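Local coordinates for protein endo-1,4-b-d-mannanase (Trichoderma reesei, PDB 1QNR) that hydrolyses internal beta-1,4-mannosidic linkages in mannans, as a fungal glycoside hydrolase of family 5, at residues Y94-A99 against S153-S158; T133-T138 against V181-S186; T211-Y216 against Y251-G256. All blocks are in the same frame, centred on the assembly; numbering follows the deposited sequence. Where two conformers were deposited one is given.

Interaction 1: Y94-A99 against S153-S158; sequences YVVQSA and SRYANS. With NAG (2-acetamido-2-deoxy-beta-D-glucopyranose), chain G.
V96 on helix 90-102 and Y155 at the tail of helix 138-155 join two neighbouring outer helices of the TIM barrel. The valine comes down on the phenol ring with one methyl: CG2 lies 3.8 Å from the centroid of the Y155 ring and 9° off its normal, a CH-pi contact over the face. On the opposite face sits R154 CB, 3.5 Å above the Y155 ring plane, and the ring is held between the two. With CG1 of V96 anti to the backbone N (chi1 176°), the other methyl turns to the serine, V96 CG1 being 3.9 Å from S158 OG. That hydroxyl has its polar partners elsewhere, in E100 and the backbone N of A160, while Y155 OH bonds to D93, which also forms a salt bridge with R154. Cut back to an alanine, Y155 would probably leave V96 CG2 without an aromatic face and D93 with R154 but no phenol hydroxyl. The chain then leaves the helix through a type I turn, with S158 N bonded to Y155 O at 3.0 Å. The turn carries the glycan: N157 ND2 is covalently linked to NAG C1, and the sugar is hydrogen-bonded to N197 and S196.

Interaction 2: T133-T138 against V181-S186; sequences TWYTNT and VQWATS. With NAG (2-acetamido-2-deoxy-beta-D-glucopyranose), chain F.
Because CG of W183 stands anti to the backbone N (chi1 172°), its indole swings out from helix 178-194 across to the 133-138 loop. There Y135, whose CG is anti to the carbonyl carbon (chi1 -67°), offers it a ring edge. The result is an edge-to-face pair: Y135 CD1 sits 3.5 Å from W183 CD2, above the indole face and off toward its rim, with the ring planes 78° apart. The centroids of the Y135 ring and the W183 five-membered ring are 5.0 Å apart. W134 completes the cluster, its benzo edge touching W183 through CZ3, 3.7 Å from W183 CZ2, in an oblique meeting. The short 3-10 segment 134-135 brings the two neighbouring aromatics together so that W134 CE3 lies 3.7 Å above the plane of the Y135 ring, offset toward its rim. The cluster packs the loop between helices 119-127 and 138-155 against barrel helix 178-194, and N137 N-caps helix 138-155 through its OD1 and the backbone N of A140. On the outer side, T133 CG2 comes within 3.7 Å of NAG O5. No hydrogen bond crosses between the two segments, so the grip is aromatic and apolar, and the buried polar atoms of the rings are satisfied from outside it, W183 NE1 by Q141 and Y135 OH by R171 O.

Interaction 3: T211-Y216 against Y251-G256; sequences TGDGAY and YTWGNG. With NAG (2-acetamido-2-deoxy-beta-D-glucopyranose), chain H.
D213 and W253 meet by a nearly straight hydrogen bond, W253 NE1 to D213 OD1 at 3.2 Å with an N-H...O angle of 168°. The acceptor lies in the indole plane, whereas the donor reaches the carboxylate on its syn side, 32° out of plane. The aspartate is set for this by its first torsion (chi1 70°), which puts CG between the backbone N and the carbonyl carbon. A second donor grips the same oxygen from the other face: A215 N is 3.1 Å from D213 OD1. A215 CB then rests 3.8 Å from W253 NE1, and with P217, W247 and W257 also against it the indole is buried. That is the tight part. The outer side is looser: D213 itself is exposed, and NAG O6 comes no closer than 3.6 Å to D213 OD2 and 3.8 Å to W253 CD1, at the edge of the ring. The sugar therefore lies beside the polar pair without a close bond to either. The carboxylate is thus shared between fixing its own loop and holding the tryptophan near the start of helix 253-267. The bond from the backbone N two residues on makes D213 the head of an Asx turn, in the loop that follows strand 199-201 of the barrel.

In the fold
The three contacts sit on the outer parts of a single TIM-barrel domain. Interactions 1 and 2 alternate along the chain, since helix 138-155 follows directly on the loop of interaction 2 and ends in interaction 1; their centres are about 27 Å apart. Interaction 3 comes later in sequence: its centre is about 38 Å from that of interaction 1, on the opposite side of the chain's centre, and about 29 Å from that of interaction 2. Each has a NAG at its outer side. A bound mannose lies about 10 Å from the W253 side chain and about 13 Å from that of Y135, in what is probably the substrate cleft, beside E169 and E205; R171 and W247, also next to the sugars, link it to interactions 2 and 3.

Interaction 1: Y94-A99 against S153-S158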
loop_
_atom_site.group_PDB
_atom_site.type_symbol
_atom_site.label_atom_id
_atom_site.label_comp_id
_atom_site.label_asym_id
_atom_site.label_seq_id
_atom_site.Cartn_x
_atom_site.Cartn_y
_atom_site.Cartn_z
ATOM N N TYR A 94 7.429 -16.223 3.880
ATOM C CA TYR A 94 7.999 -16.661 2.602
ATOM C C TYR A 94 8.077 -15.533 1.581
ATOM O O TYR A 94 8.966 -15.432 0.744
ATOM C CB TYR A 94 7.318 -17.957 2.058
ATOM C CG TYR A 94 8.197 -18.513 0.914
ATOM C CD1 TYR A 94 9.378 -19.217 1.213
ATOM C CD2 TYR A 94 7.936 -18.243 -0.421
ATOM C CE1 TYR A 94 10.223 -19.667 0.204
ATOM C CE2 TYR A 94 8.783 -18.687 -1.425
ATOM C CZ TYR A 94 9.917 -19.394 -1.111
ATOM O OH TYR A 94 10.764 -19.895 -2.110
ATOM N N VAL A 95 7.005 -14.658 1.576
ATOM C CA VAL A 95 7.034 -13.479 0.706
ATOM C C VAL A 95 8.223 -12.598 1.010
ATOM O O VAL A 95 8.899 -12.130 0.077
ATOM C CB VAL A 95 5.669 -12.711 0.849
ATOM C CG1 VAL A 95 5.715 -11.392 0.060
ATOM C CG2 VAL A 95 4.539 -13.568 0.327
ATOM N N VAL A 96 8.486 -12.354 2.301
ATOM C CA VAL A 96 9.695 -11.550 2.625
ATOM C C VAL A 96 10.994 -12.303 2.257
ATOM O O VAL A 96 11.891 -11.655 1.682
ATOM C CB VAL A 96 9.698 -11.222 4.127
ATOM C CG1 VAL A 96 10.971 -10.488 4.550
ATOM C CG2 VAL A 96 8.450 -10.400 4.489
ATOM N N GLN A 97 11.057 -13.623 2.440
ATOM C CA GLN A 97 12.218 -14.437 2.032
ATOM C C GLN A 97 12.456 -14.303 0.533
ATOM O O GLN A 97 13.595 -14.102 0.071
ATOM C CB GLN A 97 12.001 -15.923 2.469
ATOM C CG GLN A 97 13.171 -16.802 1.990
ATOM C CD GLN A 97 13.042 -18.284 2.140
ATOM O OE1 GLN A 97 13.772 -19.097 1.428
ATOM N NE2 GLN A 97 12.234 -18.802 3.012
ATOM N N SER A 98 11.382 -14.404 -0.281
ATOM C CA SER A 98 11.489 -14.313 -1.765
ATOM C C SER A 98 11.874 -12.921 -2.199
ATOM O O SER A 98 12.636 -12.691 -3.179
ATOM C CB SER A 98 10.127 -14.788 -2.363
ATOM O OG SER A 98 10.262 -14.812 -3.796
ATOM N N ALA A 99 11.347 -11.863 -1.512
ATOM C CA ALA A 99 11.766 -10.471 -1.858
ATOM C C ALA A 99 13.265 -10.315 -1.595
ATOM O O ALA A 99 13.998 -9.707 -2.416
ATOM C CB ALA A 99 10.953 -9.468 -1.006
ATOM N N SER A 153 7.831 -6.894 14.465
ATOM C CA SER A 153 8.975 -7.575 15.103
ATOM C C SER A 153 9.482 -8.720 14.264
ATOM O O SER A 153 10.705 -9.082 14.490
ATOM C CB SER A 153 8.578 -8.028 16.503
ATOM O OG SER A 153 7.550 -8.985 16.441
ATOM N N ARG A 154 8.728 -9.292 13.328
ATOM C CA ARG A 154 9.277 -10.365 12.504
ATOM C C ARG A 154 10.316 -9.895 11.523
ATOM O O ARG A 154 11.240 -10.685 11.120
ATOM C CB ARG A 154 8.153 -11.098 11.662
ATOM C CG ARG A 154 7.216 -11.833 12.595
ATOM C CD ARG A 154 6.047 -12.511 11.847
ATOM N NE ARG A 154 6.331 -13.924 11.464
ATOM C CZ ARG A 154 6.236 -14.939 12.314
ATOM N NH1 ARG A 154 5.831 -14.743 13.592
ATOM N NH2 ARG A 154 6.534 -16.188 11.939
ATOM N N TYR A 155 10.145 -8.662 10.957
ATOM C CA TYR A 155 10.948 -8.250 9.794
ATOM C C TYR A 155 11.698 -6.952 10.074
ATOM O O TYR A 155 12.239 -6.326 9.145
ATOM C CB TYR A 155 10.063 -8.063 8.539
ATOM C CG TYR A 155 9.020 -9.175 8.372
ATOM C CD1 TYR A 155 9.422 -10.495 8.214
ATOM C CD2 TYR A 155 7.658 -8.882 8.313
ATOM C CE1 TYR A 155 8.493 -11.549 8.118
ATOM C CE2 TYR A 155 6.742 -9.933 8.194
ATOM C CZ TYR A 155 7.143 -11.230 8.059
ATOM O OH TYR A 155 6.169 -12.214 7.915
ATOM N N ALA A 156 11.744 -6.484 11.353
ATOM C CA ALA A 156 12.358 -5.181 11.687
ATOM C C ALA A 156 13.789 -5.036 11.207
ATOM O O ALA A 156 14.236 -3.895 10.896
ATOM C CB ALA A 156 12.285 -4.882 13.216
ATOM N N ASN A 157 14.591 -6.140 11.087
ATOM C CA ASN A 157 15.960 -6.028 10.652
ATOM C C ASN A 157 16.228 -6.574 9.243
ATOM O O ASN A 157 17.400 -6.700 8.782
ATOM C CB ASN A 157 16.928 -6.738 11.630
ATOM C CG ASN A 157 16.776 -6.182 13.021
ATOM O OD1 ASN A 157 15.857 -6.407 13.851
ATOM N ND2 ASN A 157 17.767 -5.320 13.391
ATOM N N SER A 158 15.139 -6.825 8.514
ATOM C CA SER A 158 15.255 -7.249 7.118
ATOM C C SER A 158 15.451 -6.050 6.183
ATOM O O SER A 158 14.680 -5.051 6.282
ATOM C CB SER A 158 13.952 -8.024 6.673
ATOM O OG SER A 158 14.070 -8.266 5.209
HETATM C C1 NAG G . 17.867 -4.523 14.790
HETATM C C2 NAG G . 19.287 -4.576 15.332
HETATM C C3 NAG G . 19.230 -3.728 16.603
HETATM C C4 NAG G . 18.710 -2.303 16.301
HETATM C C5 NAG G . 17.300 -2.368 15.646
HETATM C C6 NAG G . 16.785 -0.994 15.228
HETATM C C7 NAG G . 20.748 -6.557 15.306
HETATM C C8 NAG G . 20.960 -7.927 15.864
HETATM N N2 NAG G . 19.541 -6.012 15.655
HETATM O O3 NAG G . 20.579 -3.642 17.112
HETATM O O4 NAG G . 18.564 -1.581 17.577
HETATM O O5 NAG G . 17.447 -3.170 14.460
HETATM O O6 NAG G . 15.362 -1.130 14.849
HETATM O O7 NAG G . 21.551 -5.925 14.691
#

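Interaction 2: T133-T138 against V181-S186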
loop_
_atom_site.group_PDB
_atom_site.type_symbol
_atom_site.label_atom_id
_atom_site.label_comp_id
_atom_site.label_asym_id
_atom_site.label_seq_id
_atom_site.Cartn_x
_atom_site.Cartn_y
_atom_site.Cartn_z
ATOM N N THR A 133 -15.858 5.508 14.894
ATOM C CA THR A 133 -15.348 5.497 16.292
ATOM C C THR A 133 -14.197 4.504 16.437
ATOM O O THR A 133 -13.502 4.533 17.489
ATOM C CB THR A 133 -16.430 5.160 17.335
ATOM O OG1 THR A 133 -16.879 3.833 17.188
ATOM C CG2 THR A 133 -17.620 6.133 17.164
ATOM N N TRP A 134 -13.890 3.662 15.438
ATOM C CA TRP A 134 -12.795 2.687 15.508
ATOM C C TRP A 134 -11.479 3.316 15.938
ATOM O O TRP A 134 -10.720 2.755 16.782
ATOM C CB TRP A 134 -12.598 2.012 14.115
ATOM C CG TRP A 134 -11.445 0.987 14.114
ATOM C CD1 TRP A 134 -11.515 -0.312 14.461
ATOM C CD2 TRP A 134 -10.102 1.188 13.613
ATOM N NE1 TRP A 134 -10.252 -0.947 14.363
ATOM C CE2 TRP A 134 -9.410 -0.042 13.775
ATOM C CE3 TRP A 134 -9.435 2.296 13.077
ATOM C CZ2 TRP A 134 -8.046 -0.162 13.441
ATOM C CZ3 TRP A 134 -8.090 2.124 12.693
ATOM C CH2 TRP A 134 -7.408 0.913 12.853
ATOM N N TYR A 135 -11.176 4.509 15.413
ATOM C CA TYR A 135 -9.911 5.204 15.669
ATOM C C TYR A 135 -9.679 5.501 17.152
ATOM O O TYR A 135 -8.486 5.660 17.533
ATOM C CB TYR A 135 -9.839 6.527 14.863
ATOM C CG TYR A 135 -9.765 6.239 13.342
ATOM C CD1 TYR A 135 -8.583 5.885 12.701
ATOM C CD2 TYR A 135 -10.951 6.295 12.576
ATOM C CE1 TYR A 135 -8.558 5.559 11.339
ATOM C CE2 TYR A 135 -10.941 5.989 11.199
ATOM C CZ TYR A 135 -9.727 5.632 10.604
ATOM O OH TYR A 135 -9.663 5.287 9.251
ATOM N N THR A 136 -10.762 5.629 17.946
ATOM C CA THR A 136 -10.582 5.961 19.381
ATOM C C THR A 136 -11.217 4.895 20.242
ATOM O O THR A 136 -11.471 5.137 21.471
ATOM C CB THR A 136 -11.269 7.334 19.663
ATOM O OG1 THR A 136 -12.635 7.393 19.229
ATOM C CG2 THR A 136 -10.488 8.446 19.006
ATOM N N ASN A 137 -11.505 3.696 19.726
ATOM C CA ASN A 137 -12.051 2.550 20.493
ATOM C C ASN A 137 -10.893 1.851 21.222
ATOM O O ASN A 137 -9.996 1.295 20.552
ATOM C CB ASN A 137 -12.806 1.622 19.526
ATOM C CG ASN A 137 -13.400 0.367 20.114
ATOM O OD1 ASN A 137 -12.754 -0.285 20.964
ATOM N ND2 ASN A 137 -14.580 -0.023 19.640
ATOM N N THR A 138 -10.858 1.959 22.595
ATOM C CA THR A 138 -9.653 1.446 23.265
ATOM C C THR A 138 -9.384 -0.054 23.055
ATOM O O THR A 138 -8.228 -0.432 22.821
ATOM C CB THR A 138 -9.760 1.707 24.814
ATOM O OG1 THR A 138 -10.008 3.152 24.992
ATOM C CG2 THR A 138 -8.485 1.247 25.485
ATOM N N VAL A 181 -5.546 12.721 11.868
ATOM C CA VAL A 181 -4.212 13.304 12.188
ATOM C C VAL A 181 -3.725 12.765 13.526
ATOM O O VAL A 181 -2.549 12.348 13.640
ATOM C CB VAL A 181 -4.275 14.838 12.190
ATOM C CG1 VAL A 181 -2.940 15.391 12.695
ATOM C CG2 VAL A 181 -4.544 15.422 10.783
ATOM N N GLN A 182 -4.551 12.773 14.578
ATOM C CA GLN A 182 -4.093 12.330 15.901
ATOM C C GLN A 182 -3.837 10.840 15.949
ATOM O O GLN A 182 -2.807 10.419 16.538
ATOM C CB GLN A 182 -5.066 12.738 17.072
ATOM C CG GLN A 182 -5.247 14.268 17.225
ATOM C CD GLN A 182 -3.945 15.033 17.255
ATOM O OE1 GLN A 182 -2.949 14.652 17.956
ATOM N NE2 GLN A 182 -3.786 16.094 16.451
ATOM N N TRP A 183 -4.650 10.018 15.280
ATOM C CA TRP A 183 -4.397 8.554 15.265
ATOM C C TRP A 183 -3.112 8.259 14.474
ATOM O O TRP A 183 -2.247 7.487 14.971
ATOM C CB TRP A 183 -5.620 7.918 14.560
ATOM C CG TRP A 183 -5.444 6.433 14.289
ATOM C CD1 TRP A 183 -5.636 5.394 15.195
ATOM C CD2 TRP A 183 -5.079 5.811 13.033
ATOM N NE1 TRP A 183 -5.333 4.186 14.608
ATOM C CE2 TRP A 183 -4.990 4.436 13.273
ATOM C CE3 TRP A 183 -4.776 6.335 11.762
ATOM C CZ2 TRP A 183 -4.689 3.554 12.237
ATOM C CZ3 TRP A 183 -4.453 5.416 10.729
ATOM C CH2 TRP A 183 -4.393 4.026 10.982
ATOM N N ALA A 184 -2.929 8.876 13.298
ATOM C CA ALA A 184 -1.716 8.583 12.526
ATOM C C ALA A 184 -0.450 9.059 13.214
ATOM O O ALA A 184 0.610 8.391 13.132
ATOM C CB ALA A 184 -1.827 9.221 11.128
ATOM N N THR A 185 -0.550 10.189 13.959
ATOM C CA THR A 185 0.606 10.666 14.723
ATOM C C THR A 185 0.967 9.636 15.781
ATOM O O THR A 185 2.197 9.223 15.896
ATOM C CB THR A 185 0.236 12.044 15.373
ATOM O OG1 THR A 185 0.029 13.014 14.367
ATOM C CG2 THR A 185 1.352 12.540 16.310
ATOM N N SER A 186 0.040 9.185 16.608
ATOM C CA SER A 186 0.334 8.218 17.668
ATOM C C SER A 186 0.783 6.856 17.144
ATOM O O SER A 186 1.783 6.261 17.667
ATOM C CB SER A 186 -0.929 8.022 18.548
ATOM O OG SER A 186 -0.543 7.194 19.642
HETATM C C1 NAG F . -21.119 6.324 14.656
HETATM C C2 NAG F . -22.274 7.042 13.988
HETATM C C3 NAG F . -22.086 8.499 14.348
HETATM C C4 NAG F . -22.094 8.545 15.888
HETATM C C5 NAG F . -20.890 7.744 16.476
HETATM C C6 NAG F . -20.889 7.829 17.996
HETATM C C7 NAG F . -23.316 6.184 11.897
HETATM C C8 NAG F . -23.153 6.032 10.427
HETATM N N2 NAG F . -22.230 6.675 12.559
HETATM O O3 NAG F . -23.235 9.198 13.843
HETATM O O4 NAG F . -22.004 9.883 16.388
HETATM O O5 NAG F . -21.115 6.394 16.078
HETATM O O6 NAG F . -22.085 7.324 18.515
HETATM O O7 NAG F . -24.306 5.907 12.445
#

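Interaction 3: T211-Y216 against Y251-G256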
loop_
_atom_site.group_PDB
_atom_site.type_symbol
_atom_site.label_atom_id
_atom_site.label_comp_id
_atom_site.label_asym_id
_atom_site.label_seq_id
_atom_site.Cartn_x
_atom_site.Cartn_y
_atom_site.Cartn_z
ATOM N N THR A 211 -5.872 22.913 -3.468
ATOM C CA THR A 211 -5.243 23.502 -4.653
ATOM C C THR A 211 -5.725 22.889 -5.972
ATOM O O THR A 211 -5.210 23.213 -7.060
ATOM C CB THR A 211 -3.728 23.245 -4.575
ATOM O OG1 THR A 211 -3.508 21.819 -4.318
ATOM C CG2 THR A 211 -3.050 24.012 -3.451
ATOM N N GLY A 212 -6.804 22.088 -5.910
ATOM C CA GLY A 212 -7.385 21.434 -7.059
ATOM C C GLY A 212 -8.556 22.231 -7.679
ATOM O O GLY A 212 -8.651 23.463 -7.515
ATOM N N ASP A 213 -9.445 21.465 -8.294
ATOM C CA ASP A 213 -10.591 22.071 -9.025
ATOM C C ASP A 213 -11.923 21.911 -8.294
ATOM O O ASP A 213 -12.971 22.152 -8.924
ATOM C CB ASP A 213 -10.684 21.520 -10.416
ATOM C CG ASP A 213 -11.124 20.064 -10.560
ATOM O OD1 ASP A 213 -11.201 19.350 -9.516
ATOM O OD2 ASP A 213 -11.404 19.623 -11.715
ATOM N N GLY A 214 -11.855 21.454 -7.031
ATOM C CA GLY A 214 -13.159 21.368 -6.330
ATOM C C GLY A 214 -13.926 20.104 -6.611
ATOM O O GLY A 214 -15.027 19.969 -5.978
ATOM N N ALA A 215 -13.445 19.153 -7.414
ATOM C CA ALA A 215 -14.193 17.884 -7.565
ATOM C C ALA A 215 -14.253 17.168 -6.197
ATOM O O ALA A 215 -13.363 17.410 -5.333
ATOM C CB ALA A 215 -13.464 17.019 -8.626
ATOM N N TYR A 216 -15.183 16.212 -6.018
ATOM C CA TYR A 216 -15.306 15.495 -4.758
ATOM C C TYR A 216 -14.016 14.965 -4.125
ATOM O O TYR A 216 -13.852 15.237 -2.929
ATOM C CB TYR A 216 -16.401 14.400 -4.710
ATOM C CG TYR A 216 -16.642 13.904 -3.243
ATOM C CD1 TYR A 216 -17.339 14.647 -2.274
ATOM C CD2 TYR A 216 -16.210 12.688 -2.802
ATOM C CE1 TYR A 216 -17.550 14.136 -1.015
ATOM C CE2 TYR A 216 -16.328 12.144 -1.548
ATOM C CZ TYR A 216 -17.035 12.884 -0.624
ATOM O OH TYR A 216 -17.295 12.520 0.720
ATOM N N TYR A 251 -10.692 10.716 -17.225
ATOM C CA TYR A 251 -9.326 10.238 -17.079
ATOM C C TYR A 251 -8.302 11.318 -17.129
ATOM O O TYR A 251 -7.262 11.327 -16.395
ATOM C CB TYR A 251 -9.050 9.156 -18.168
ATOM C CG TYR A 251 -9.875 7.898 -18.007
ATOM C CD1 TYR A 251 -10.002 7.195 -16.819
ATOM C CD2 TYR A 251 -10.589 7.353 -19.121
ATOM C CE1 TYR A 251 -10.755 6.058 -16.685
ATOM C CE2 TYR A 251 -11.312 6.222 -18.983
ATOM C CZ TYR A 251 -11.408 5.519 -17.813
ATOM O OH TYR A 251 -12.156 4.378 -17.703
ATOM N N THR A 252 -8.401 12.359 -17.993
ATOM C CA THR A 252 -7.401 13.417 -18.126
ATOM C C THR A 252 -7.277 14.324 -16.911
ATOM O O THR A 252 -6.181 14.872 -16.672
ATOM C CB THR A 252 -7.667 14.264 -19.410
ATOM O OG1 THR A 252 -9.036 14.750 -19.235
ATOM C CG2 THR A 252 -7.647 13.459 -20.675
ATOM N N TRP A 253 -8.313 14.342 -16.069
ATOM C CA TRP A 253 -8.288 15.026 -14.763
ATOM C C TRP A 253 -7.196 14.435 -13.858
ATOM O O TRP A 253 -6.714 15.048 -12.925
ATOM C CB TRP A 253 -9.677 14.894 -14.114
ATOM C CG TRP A 253 -9.866 15.323 -12.681
ATOM C CD1 TRP A 253 -10.321 16.549 -12.269
ATOM C CD2 TRP A 253 -9.667 14.544 -11.453
ATOM N NE1 TRP A 253 -10.404 16.582 -10.899
ATOM C CE2 TRP A 253 -9.997 15.370 -10.367
ATOM C CE3 TRP A 253 -9.221 13.226 -11.249
ATOM C CZ2 TRP A 253 -9.899 14.939 -9.042
ATOM C CZ3 TRP A 253 -9.145 12.772 -9.916
ATOM C CH2 TRP A 253 -9.472 13.631 -8.848
ATOM N N GLY A 254 -6.775 13.188 -14.097
ATOM C CA GLY A 254 -5.741 12.537 -13.282
ATOM C C GLY A 254 -4.395 13.222 -13.352
ATOM O O GLY A 254 -3.636 13.135 -12.370
ATOM N N ASN A 255 -4.082 13.909 -14.464
ATOM C CA ASN A 255 -2.780 14.591 -14.542
ATOM C C ASN A 255 -2.698 15.701 -13.499
ATOM O O ASN A 255 -1.667 15.841 -12.815
ATOM C CB ASN A 255 -2.547 15.158 -15.975
ATOM C CG ASN A 255 -2.493 13.970 -16.926
ATOM O OD1 ASN A 255 -1.568 13.132 -16.938
ATOM N ND2 ASN A 255 -3.542 13.765 -17.762
ATOM N N GLY A 256 -3.760 16.528 -13.359
ATOM C CA GLY A 256 -3.756 17.580 -12.337
ATOM C C GLY A 256 -3.729 17.007 -10.912
ATOM O O GLY A 256 -3.160 17.595 -9.988
HETATM C C1 NAG H . -12.469 16.604 -18.690
HETATM C C2 NAG H . -12.376 17.259 -20.030
HETATM C C3 NAG H . -11.681 18.613 -20.006
HETATM C C4 NAG H . -12.066 19.331 -18.700
HETATM C C5 NAG H . -11.676 18.492 -17.451
HETATM C C6 NAG H . -12.042 19.228 -16.176
HETATM C C7 NAG H . -12.223 15.381 -21.690
HETATM C C8 NAG H . -11.345 14.789 -22.738
HETATM N N2 NAG H . -11.653 16.403 -21.005
HETATM O O3 NAG H . -12.094 19.321 -21.183
HETATM O O4 NAG H . -11.359 20.592 -18.576
HETATM O O5 NAG H . -12.375 17.269 -17.446
HETATM O O6 NAG H . -11.988 18.460 -15.041
HETATM O O7 NAG H . -13.297 15.026 -21.483
#